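Local structure of antitoxin phd (Enterobacteria phage P1, 3HS2) at residues Val39-Ala42 with Thr43-Tyr47. The protein acts as the labile antitoxin of a plasmid addiction system, binding and neutralising the toxin Doc, and as a DNA-binding repressor of transcription. Numbering follows the deposited sequence.
Sequences VSKA and TFEAY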
loop_
_atom_site.group_PDB
_atom_site.type_symbol
_atom_site.label_atom_id
_atom_site.label_comp_id
_atom_site.label_asym_id
_atom_site.label_seq_id
_atom_site.Cartn_x
_atom_site.Cartn_y
_atom_site.Cartn_z
ATOM N N VAL A 39 2.949 2.999 6.972
ATOM C CA VAL A 39 2.052 4.124 6.745
ATOM C C VAL A 39 1.610 4.692 8.087
ATOM O O VAL A 39 1.642 3.994 9.102
ATOM C CB VAL A 39 0.822 3.677 5.915
ATOM C CG1 VAL A 39 0.086 2.549 6.617
ATOM C CG2 VAL A 39 -0.110 4.845 5.640
ATOM N N SER A 40 1.210 5.959 8.102
ATOM C CA SER A 40 0.771 6.578 9.345
ATOM C C SER A 40 -0.384 5.776 9.927
ATOM O O SER A 40 -1.282 5.345 9.202
ATOM C CB SER A 40 0.340 8.026 9.124
ATOM O OG SER A 40 -1.068 8.129 9.015
ATOM N N LYS A 41 -0.348 5.572 11.239
ATOM C CA LYS A 41 -1.372 4.796 11.916
ATOM C C LYS A 41 -2.754 5.409 11.712
ATOM O O LYS A 41 -3.734 4.691 11.518
ATOM C CB LYS A 41 -1.060 4.688 13.408
ATOM C CG LYS A 41 -2.061 3.854 14.182
ATOM C CD LYS A 41 -1.985 4.153 15.667
ATOM C CE LYS A 41 -3.003 3.340 16.450
ATOM N NZ LYS A 41 -2.974 3.665 17.901
ATOM N N ALA A 42 -2.827 6.735 11.759
ATOM C CA ALA A 42 -4.091 7.434 11.566
ATOM C C ALA A 42 -4.690 7.106 10.204
ATOM O O ALA A 42 -5.862 6.758 10.100
ATOM C CB ALA A 42 -3.894 8.927 11.714
ATOM N N THR A 43 -3.876 7.213 9.162
ATOM C CA THR A 43 -4.325 6.880 7.816
ATOM C C THR A 43 -4.806 5.433 7.725
ATOM O O THR A 43 -5.877 5.162 7.182
ATOM C CB THR A 43 -3.211 7.109 6.780
ATOM O OG1 THR A 43 -2.920 8.508 6.695
ATOM C CG2 THR A 43 -3.644 6.610 5.414
ATOM N N PHE A 44 -4.014 4.508 8.259
ATOM C CA PHE A 44 -4.351 3.088 8.197
ATOM C C PHE A 44 -5.648 2.785 8.944
ATOM O O PHE A 44 -6.486 2.019 8.462
ATOM C CB PHE A 44 -3.207 2.235 8.749
ATOM C CG PHE A 44 -3.407 0.757 8.560
ATOM C CD1 PHE A 44 -3.611 0.234 7.299
ATOM C CD2 PHE A 44 -3.378 -0.107 9.642
ATOM C CE1 PHE A 44 -3.792 -1.117 7.119
ATOM C CE2 PHE A 44 -3.557 -1.463 9.465
ATOM C CZ PHE A 44 -3.765 -1.966 8.201
ATOM N N GLU A 45 -5.803 3.382 10.121
ATOM C CA GLU A 45 -7.024 3.218 10.905
ATOM C C GLU A 45 -8.233 3.697 10.110
ATOM O O GLU A 45 -9.282 3.056 10.103
ATOM C CB GLU A 45 -6.930 4.001 12.217
ATOM C CG GLU A 45 -5.925 3.448 13.214
ATOM C CD GLU A 45 -6.373 2.143 13.843
ATOM O OE1 GLU A 45 -7.285 1.492 13.290
ATOM O OE2 GLU A 45 -5.812 1.768 14.895
ATOM N N ALA A 46 -8.074 4.833 9.439
ATOM C CA ALA A 46 -9.152 5.415 8.647
ATOM C C ALA A 46 -9.505 4.546 7.441
ATOM O O ALA A 46 -10.677 4.395 7.102
ATOM C CB ALA A 46 -8.787 6.828 8.208
ATOM N N TYR A 47 -8.493 3.970 6.799
ATOM C CA TYR A 47 -8.732 3.105 5.650
ATOM C C TYR A 47 -9.542 1.872 6.037
ATOM O O TYR A 47 -10.507 1.516 5.363
ATOM C CB TYR A 47 -7.419 2.670 4.995
ATOM C CG TYR A 47 -6.708 3.756 4.217
ATOM C CD1 TYR A 47 -7.335 4.960 3.924
ATOM C CD2 TYR A 47 -5.416 3.563 3.752
ATOM C CE1 TYR A 47 -6.683 5.949 3.208
ATOM C CE2 TYR A 47 -4.761 4.543 3.032
ATOM C CZ TYR A 47 -5.397 5.734 2.761
ATOM O OH TYR A 47 -4.740 6.710 2.043
#
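S40 and F44 mark the change from strand to helix: F44 N donates a hydrogen bond to S40 O at 3.0 Å (N-H...O angle 167°), and the i to i+4 pattern continues from E45 N to K41 O and from A46 N to A42 O. S40 is the N-cap residue, just before the helix; its OG accepts from T43 N at 3.0 Å (164°), satisfying a first-turn amide. With T43 CG2 anti to the backbone N, this methyl reaches back to V39 CG2 (4.0 Å) and also sits 3.2 Å above the plane of the Y47 ring, offset toward its rim. V39 CG1 meets F44 CB at 3.9 Å, the side chains crossing at about a right angle. K41 and E45 run side by side, pointing the same way, with E45 bent at chi2 and K41 CE 3.6 Å from E45 OE2, but K41 NZ, 4.5 Å from E45 OE2, instead forms a salt bridge with E27 of the second subunit. The capped turn thus joins strand 36-40, outermost within this chain, to helix 41-55 at the dimer interface, where V39 and S40 extend the sheet antiparallel into the second subunit and V39 and F44 pack on its V37.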